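Local coordinates for uncharacterized NTF2-like protein (Cytophaga hutchinsonii ATCC 33406, PDB 3F40) that is of unknown function but belongs to the SnoaL-like family of NTF2-like proteins, at residues T21-F24 / P25-K28. Sequence-based numbering, arbitrary orientation.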
ATOM      1  N   THR A  21     -17.698  -5.072  12.369  1.00 13.64           N
ATOM      2  CA  THR A  21     -18.834  -5.415  13.221  1.00 14.44           C
ATOM      3  C   THR A  21     -20.149  -5.231  12.483  1.00 14.90           C
ATOM      4  O   THR A  21     -21.232  -5.239  13.067  1.00 14.44           O
ATOM      5  CB  THR A  21     -18.838  -4.615  14.512  1.00 15.18           C
ATOM      6  OG1 THR A  21     -18.849  -3.200  14.235  1.00 15.13           O
ATOM      7  CG2 THR A  21     -17.625  -5.043  15.395  1.00 15.70           C
ATOM      8  N   GLU A  22     -20.049  -5.134  11.171  1.00 14.13           N
ATOM      9  CA  GLU A  22     -21.211  -5.014  10.297  1.00 14.86           C
ATOM     10  C   GLU A  22     -22.134  -3.883  10.784  1.00 15.35           C
ATOM     11  O   GLU A  22     -23.369  -4.012  10.778  1.00 17.10           O
ATOM     12  CB  GLU A  22     -21.930  -6.383  10.106  1.00 14.31           C
ATOM     13  CG  GLU A  22     -21.016  -7.424   9.478  1.00 15.12           C
ATOM     14  CD  GLU A  22     -21.768  -8.687   8.960  1.00 11.69           C
ATOM     15  OE1 GLU A  22     -23.034  -8.810   9.159  1.00 24.24           O
ATOM     16  OE2 GLU A  22     -21.051  -9.555   8.391  1.00 16.31           O
ATOM     17  N   ASN A  23     -21.526  -2.799  11.273  1.00 16.20           N
ATOM     18  CA  ASN A  23     -22.232  -1.586  11.640  1.00 15.67           C
ATOM     19  C   ASN A  23     -22.139  -0.546  10.537  1.00 16.25           C
ATOM     20  O   ASN A  23     -21.313   0.385  10.563  1.00 16.18           O
ATOM     21  CB  ASN A  23     -21.727  -1.020  12.958  1.00 16.32           C
ATOM     22  CG  ASN A  23     -22.681   0.049  13.533  1.00 16.66           C
ATOM     23  OD1 ASN A  23     -23.504   0.640  12.832  1.00 21.81           O
ATOM     24  ND2 ASN A  23     -22.526   0.336  14.838  1.00 20.85           N
ATOM     25  N   PHE A  24     -22.957  -0.752   9.520  1.00 15.69           N
ATOM     26  CA  PHE A  24     -22.817   0.012   8.276  1.00 15.95           C
ATOM     27  C   PHE A  24     -23.240   1.471   8.443  1.00 16.55           C
ATOM     28  O   PHE A  24     -22.599   2.354   7.895  1.00 16.15           O
ATOM     29  CB  PHE A  24     -23.471  -0.741   7.080  1.00 14.84           C
ATOM     30  CG  PHE A  24     -22.854  -2.102   6.866  1.00 15.36           C
ATOM     31  CD1 PHE A  24     -21.530  -2.228   6.473  1.00 13.86           C
ATOM     32  CD2 PHE A  24     -23.559  -3.262   7.131  1.00 14.76           C
ATOM     33  CE1 PHE A  24     -20.955  -3.449   6.355  1.00 13.99           C
ATOM     34  CE2 PHE A  24     -22.971  -4.462   6.993  1.00 15.63           C
ATOM     35  CZ  PHE A  24     -21.664  -4.558   6.610  1.00 14.51           C
ATOM     36  N   PRO A  25     -24.277   1.763   9.258  1.00 17.85           N
ATOM     37  CA  PRO A  25     -24.559   3.168   9.485  1.00 18.11           C
ATOM     38  C   PRO A  25     -23.426   3.932  10.215  1.00 18.49           C
ATOM     39  O   PRO A  25     -23.145   5.092   9.870  1.00 18.45           O
ATOM     40  CB  PRO A  25     -25.857   3.126  10.335  1.00 19.71           C
ATOM     41  CG  PRO A  25     -26.516   1.915   9.893  1.00 20.04           C
ATOM     42  CD  PRO A  25     -25.382   0.908   9.727  1.00 18.53           C
ATOM     43  N   ALA A  26     -22.757   3.248  11.136  1.00 17.69           N
ATOM     44  CA  ALA A  26     -21.611   3.868  11.850  1.00 18.20           C
ATOM     45  C   ALA A  26     -20.478   4.120  10.857  1.00 17.10           C
ATOM     46  O   ALA A  26     -19.800   5.156  10.901  1.00 17.06           O
ATOM     47  CB  ALA A  26     -21.109   3.012  12.992  1.00 18.46           C
ATOM     48  N   ALA A  27     -20.240   3.144   9.999  1.00 15.66           N
ATOM     49  CA  ALA A  27     -19.133   3.261   9.032  1.00 14.40           C
ATOM     50  C   ALA A  27     -19.408   4.481   8.126  1.00 13.40           C
ATOM     51  O   ALA A  27     -18.514   5.311   7.820  1.00 14.20           O
ATOM     52  CB  ALA A  27     -18.951   1.944   8.261  1.00 13.95           C
ATOM     53  N   LYS A  28     -20.650   4.607   7.648  0.50 13.67           N
ATOM     54  CA  LYS A  28     -20.956   5.696   6.697  0.50 14.14           C
ATOM     55  C   LYS A  28     -20.715   7.055   7.318  0.50 15.26           C
ATOM     56  O   LYS A  28     -20.367   8.017   6.634  0.50 15.18           O
ATOM     57  CB  LYS A  28     -22.392   5.639   6.137  0.50 14.01           C
ATOM     58  CG  LYS A  28     -22.676   6.714   5.075  0.50 14.05           C
ATOM     59  CD  LYS A  28     -24.089   6.593   4.492  0.50 15.63           C
ATOM     60  CE  LYS A  28     -24.310   7.573   3.348  0.50 16.58           C
ATOM     61  NZ  LYS A  28     -24.487   8.968   3.814  0.50 21.79           N
TER
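Asn23 caps the short helix 24-29 by accepting a hydrogen bond from the backbone of Ala26, with Asn23 OD1 3.2 Å from Ala26 N. CG of Asn23 stands anti to its own backbone nitrogen (chi1 -166°), which places OD1 within reach of Ala26 N, three residues on. The N-H does not meet a lone pair: Ala26 N lies well above the carbonyl plane of the amide, 57° out of it. Two backbone bonds start the helix proper. Ala27 N donates to Asn23 O at 3.0 Å, and Lys28 N donates to Phe24 O at 3.0 Å.

The methyl of Ala26 makes van der Waals contact with the Asn23 amide, with Ala26 CB 3.4 Å from both Asn23 CG and Asn23 OD1. The same residue is thus held by the capping bond and by its methyl. Phe24 CB meets the Pro25 ring at CD, 3.7 Å away. One face of the Phe24 ring covers Glu22 C, offset toward the rim. The Phe24 side chain also touches Met51 and Glu55 of helix 47-57, while the side chains of Ala26 and Ala27 touch Ala18 of helix 8-20.

Glu22, with positive phi, is the C-prime residue of the Schellman motif that ends helix 8-20. The arrangement is a tight helix-to-helix connection, a Schellman C-cap followed directly by an asparagine N-cap, joining the first two helices of this NTF2-like fold.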